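Local coordinates for protein gamma-glutamyltranspeptidase (Klebsiella pneumoniae subsp. pneumoniae, PDB 5HFT) that catalyses the conversion of oxamate to oxalate in the uric acid degradation pathway, as a hydrolase of the gamma-glutamyltransferase family, at residues D73-V78 with R166-L171; P104-I109 with E173-P178. One frame throughout, in Å; residues are numbered along the deposited sequence.

Contact 1: D73-V78 with R166-L171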
# COMPACT_ATOMS: atom_id res chain seq x y z
N ASP C 73 -8.29 26.11 1.95
CA ASP C 73 -8.98 26.42 3.21
C ASP C 73 -8.33 25.78 4.45
O ASP C 73 -8.88 25.94 5.55
CB ASP C 73 -10.45 25.98 3.16
CG ASP C 73 -10.61 24.49 2.98
OD1 ASP C 73 -10.33 23.77 3.95
OD2 ASP C 73 -11.01 24.02 1.89
N GLY C 74 -7.24 25.02 4.32
CA GLY C 74 -6.53 24.49 5.47
C GLY C 74 -6.71 23.00 5.73
O GLY C 74 -6.10 22.46 6.66
N ARG C 75 -7.54 22.32 4.95
CA ARG C 75 -7.67 20.88 5.12
C ARG C 75 -6.45 20.16 4.53
O ARG C 75 -5.97 20.50 3.45
CB ARG C 75 -8.95 20.38 4.46
CG ARG C 75 -10.24 20.91 5.07
CD ARG C 75 -11.42 20.42 4.28
NE ARG C 75 -11.57 21.08 2.99
CZ ARG C 75 -12.49 20.76 2.09
NH1 ARG C 75 -13.35 19.77 2.31
NH2 ARG C 75 -12.56 21.43 0.94
N VAL C 76 -5.98 19.14 5.25
CA VAL C 76 -5.04 18.15 4.74
C VAL C 76 -5.81 16.85 4.59
O VAL C 76 -6.79 16.61 5.31
CB VAL C 76 -3.82 17.98 5.67
CG1 VAL C 76 -2.75 17.17 5.03
CG2 VAL C 76 -3.26 19.34 6.04
N MET C 77 -5.37 15.98 3.68
CA MET C 77 -6.21 14.84 3.36
C MET C 77 -5.37 13.69 2.82
O MET C 77 -4.60 13.89 1.87
CB MET C 77 -7.26 15.29 2.34
CG MET C 77 -7.98 14.20 1.62
SD MET C 77 -8.91 14.91 0.27
CE MET C 77 -9.71 13.44 -0.37
N VAL C 78 -5.51 12.50 3.39
CA VAL C 78 -4.85 11.32 2.82
C VAL C 78 -5.90 10.29 2.40
O VAL C 78 -6.91 10.11 3.08
CB VAL C 78 -3.82 10.67 3.77
CG1 VAL C 78 -2.70 11.65 4.07
CG2 VAL C 78 -4.48 10.22 5.03
N ARG C 166 -8.12 16.11 7.70
CA ARG C 166 -7.88 16.97 8.85
C ARG C 166 -8.31 18.40 8.49
O ARG C 166 -7.86 18.95 7.48
CB ARG C 166 -6.42 16.94 9.28
CG ARG C 166 -6.12 18.07 10.25
CD ARG C 166 -4.71 18.11 10.80
NE ARG C 166 -4.59 19.21 11.75
CZ ARG C 166 -4.93 19.12 13.04
NH1 ARG C 166 -5.39 17.97 13.52
NH2 ARG C 166 -4.81 20.19 13.84
N HIS C 167 -9.14 18.94 9.26
CA HIS C 167 -9.75 20.27 9.21
C HIS C 167 -8.97 21.24 10.08
O HIS C 167 -8.50 20.86 11.16
CB HIS C 167 -11.20 20.21 9.70
CG HIS C 167 -12.09 19.34 8.86
ND1 HIS C 167 -12.73 19.80 7.73
CD2 HIS C 167 -12.43 18.04 8.99
CE1 HIS C 167 -13.44 18.82 7.20
NE2 HIS C 167 -13.27 17.74 7.95
N PRO C 168 -8.86 22.51 9.66
CA PRO C 168 -8.11 23.49 10.48
C PRO C 168 -8.59 23.58 11.92
O PRO C 168 -7.77 23.84 12.81
CB PRO C 168 -8.31 24.81 9.73
CG PRO C 168 -8.80 24.42 8.35
CD PRO C 168 -9.53 23.13 8.51
N ASN C 169 -9.91 23.33 12.20
CA ASN C 169 -10.29 23.26 13.62
C ASN C 169 -9.73 21.99 14.35
O ASN C 169 -10.15 21.74 15.48
CB ASN C 169 -11.82 23.30 13.79
CG ASN C 169 -12.51 22.04 13.29
OD1 ASN C 169 -11.86 21.09 12.84
ND2 ASN C 169 -13.84 22.01 13.37
N GLY C 170 -8.85 21.17 13.75
CA GLY C 170 -8.30 20.02 14.43
C GLY C 170 -9.19 18.79 14.47
O GLY C 170 -8.71 17.72 14.87
N LEU C 171 -10.45 18.91 14.09
CA LEU C 171 -11.32 17.74 14.02
C LEU C 171 -10.85 16.80 12.90
O LEU C 171 -10.44 17.25 11.82
CB LEU C 171 -12.77 18.17 13.76
CG LEU C 171 -13.51 18.87 14.92
CD1 LEU C 171 -15.04 18.70 14.87
CD2 LEU C 171 -12.95 18.55 16.33
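D73 meets the second segment through its backbone: its carbonyl O lies 3.2 Å from CG of P168, and CG of P168 also packs against C of G74, where the missing side chain probably makes room. The carboxylate of D73 instead reaches forward to R75 of its own segment. The guanidinium of R75 comes to it side-on, NE and NH2 both donating to D73 OD2; OD2 offers NE its syn lone pair, and NE also lies in salt-bridge range of the second oxygen, OD1, through a weak hydrogen bond. With this end held, and with CG anti to the carbonyl carbon (chi1 -64°), the aliphatic part of R75 runs alongside H167 in the same direction, its CD 3.7 Å from ND1 of H167. The imidazole and guanidinium planes stay 25° apart, and NE2 of H167 is hydrogen-bonded to E173. CA of R75 makes a CH...O contact of 3.1 Å with O of R166. The backbones then join as neighbouring strands of the antiparallel sheet of this Ntn-hydrolase fold. V76 and R166 form a hydrogen-bonded pair: V76 N donates to R166 O (2.9 Å), and R166 N returns a bond to V76 O (2.8 Å). Their side chains share one face of the sheet, R166 extending away from V76, while beyond the bridge a type I turn from H167 to G170 reverses the chain.

Contact 2: P104-I109 with E173-P178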
# COMPACT_ATOMS: atom_id res chain seq x y z
N PRO C 104 -20.16 14.99 1.28
CA PRO C 104 -19.43 14.63 2.50
C PRO C 104 -18.48 13.47 2.24
O PRO C 104 -18.71 12.64 1.37
CB PRO C 104 -20.54 14.23 3.48
CG PRO C 104 -21.80 14.80 2.94
CD PRO C 104 -21.62 15.05 1.48
N LEU C 105 -17.39 13.44 3.02
CA LEU C 105 -16.28 12.53 2.72
C LEU C 105 -16.76 11.09 2.61
O LEU C 105 -16.50 10.42 1.61
CB LEU C 105 -15.20 12.63 3.80
CG LEU C 105 -13.98 11.71 3.56
CD1 LEU C 105 -13.23 12.09 2.28
CD2 LEU C 105 -13.03 11.74 4.75
N GLN C 106 -17.48 10.61 3.63
CA GLN C 106 -17.95 9.23 3.63
C GLN C 106 -18.88 8.95 2.45
O GLN C 106 -18.78 7.90 1.81
CB GLN C 106 -18.62 8.92 4.97
CG GLN C 106 -19.15 7.48 5.17
CD GLN C 106 -18.13 6.38 4.89
OE1 GLN C 106 -17.27 6.06 5.71
NE2 GLN C 106 -18.25 5.77 3.72
N GLU C 107 -19.75 9.90 2.12
CA GLU C 107 -20.62 9.70 0.96
C GLU C 107 -19.81 9.68 -0.33
O GLU C 107 -20.11 8.89 -1.24
CB GLU C 107 -21.70 10.77 0.89
N SER C 108 -18.76 10.50 -0.42
CA SER C 108 -17.95 10.55 -1.63
C SER C 108 -17.35 9.19 -1.96
O SER C 108 -17.23 8.84 -3.14
CB SER C 108 -16.85 11.61 -1.50
N ILE C 109 -16.99 8.42 -0.95
CA ILE C 109 -16.39 7.10 -1.16
C ILE C 109 -17.47 6.05 -1.47
O ILE C 109 -17.20 5.07 -2.17
CB ILE C 109 -15.55 6.71 0.08
CG1 ILE C 109 -14.39 7.67 0.26
CG2 ILE C 109 -14.99 5.31 -0.06
CD1 ILE C 109 -13.69 7.53 1.56
N GLU C 173 -11.51 13.38 10.45
CA GLU C 173 -12.56 12.63 9.77
C GLU C 173 -11.95 11.43 9.05
O GLU C 173 -11.12 11.61 8.16
CB GLU C 173 -13.27 13.56 8.79
CG GLU C 173 -14.58 13.10 8.22
CD GLU C 173 -15.28 14.26 7.55
OE1 GLU C 173 -16.23 14.05 6.76
OE2 GLU C 173 -14.84 15.39 7.83
N GLY C 174 -12.36 10.22 9.41
CA GLY C 174 -11.96 9.02 8.71
C GLY C 174 -13.17 8.42 8.01
O GLY C 174 -14.27 8.47 8.53
N ALA C 175 -12.96 7.87 6.81
CA ALA C 175 -14.03 7.19 6.10
C ALA C 175 -13.54 5.86 5.54
O ALA C 175 -12.38 5.70 5.17
CB ALA C 175 -14.60 8.06 4.98
N THR C 176 -14.46 4.90 5.48
CA THR C 176 -14.19 3.53 5.06
C THR C 176 -15.09 3.20 3.88
O THR C 176 -16.15 3.80 3.70
CB THR C 176 -14.47 2.53 6.18
OG1 THR C 176 -15.84 2.65 6.59
CG2 THR C 176 -13.59 2.83 7.38
N ASP C 177 -14.66 2.25 3.06
CA ASP C 177 -15.44 1.88 1.90
C ASP C 177 -16.47 0.83 2.29
O ASP C 177 -16.09 -0.23 2.81
CB ASP C 177 -14.56 1.35 0.79
CG ASP C 177 -15.19 1.55 -0.58
OD1 ASP C 177 -16.36 1.16 -0.75
OD2 ASP C 177 -14.53 2.13 -1.47
N PRO C 178 -17.76 1.09 2.10
CA PRO C 178 -18.75 0.05 2.40
C PRO C 178 -18.52 -1.23 1.64
O PRO C 178 -18.98 -2.29 2.08
CB PRO C 178 -20.07 0.71 1.97
CG PRO C 178 -19.65 1.69 0.93
CD PRO C 178 -18.37 2.24 1.43
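Helix 105-109 lies nearly parallel to strand 173-175, their axes 19° apart and 8.2 Å from each other at closest approach, with CA of Q106 nearest that of A175. This is helix-on-sheet packing of the layered Ntn-hydrolase fold: the short helix covers the last strand of the antiparallel sheet within the chain. A175 sits at the middle of the interface, its methyl directed at the helix. L105 and I109, one turn apart, close over it, CD1 of I109 at 3.6 Å from CB of A175 and CG of L105 at 4.0 Å. At the start of the strand the extended chain of E173 passes L105, OE1 lying 3.4 Å from CB of L105, while OE2 is hydrogen-bonded to H167. Toward the other end, CG2 of I109 approaches the carboxylate of D177, with OD2 3.5 Å away. That carboxylate is held elsewhere, by the backbone N of A161 and by salt bridges to R113 and R179. G174 carries the sheet onward, pairing with a strand of another chain. Past the strand's end, the Q106 amide bonds to the backbone of T176 at both its oxygen and its nitrogen. Its chain folds at chi2 (51°), which brings the amide beside A175. OE1 of Q106 accepts from T176 N at 3.0 Å, the donor tilted from the carbonyl plane, and NE2 of Q106 donates to T176 O at 2.9 Å, that oxygen lying in the amide plane of the glutamine.

Contacts 1 and 2 lie with their centres about 15 Å apart on the same four-stranded antiparallel sheet, ordered 67-71, 76-82, 160-166, 172-175. Contact 1 joins the two middle strands at their exposed end; contact 2 sets helix 105-110 on the outermost strand of the sheet within this chain. Along the chain the segments alternate, 73-78, 104-109, 166-171, 173-178, so both contacts join earlier parts of the chain to the hairpin of strands 160-166 and 172-175. They meet directly where NE2 of H167 lies 2.8 Å from OE2 of E173, a probable hydrogen bond. Contact 1 is remote from the catalytic residues, whereas D177 of contact 2 is about 10 Å, side chain to side chain, from G83, inferred to bind substrate.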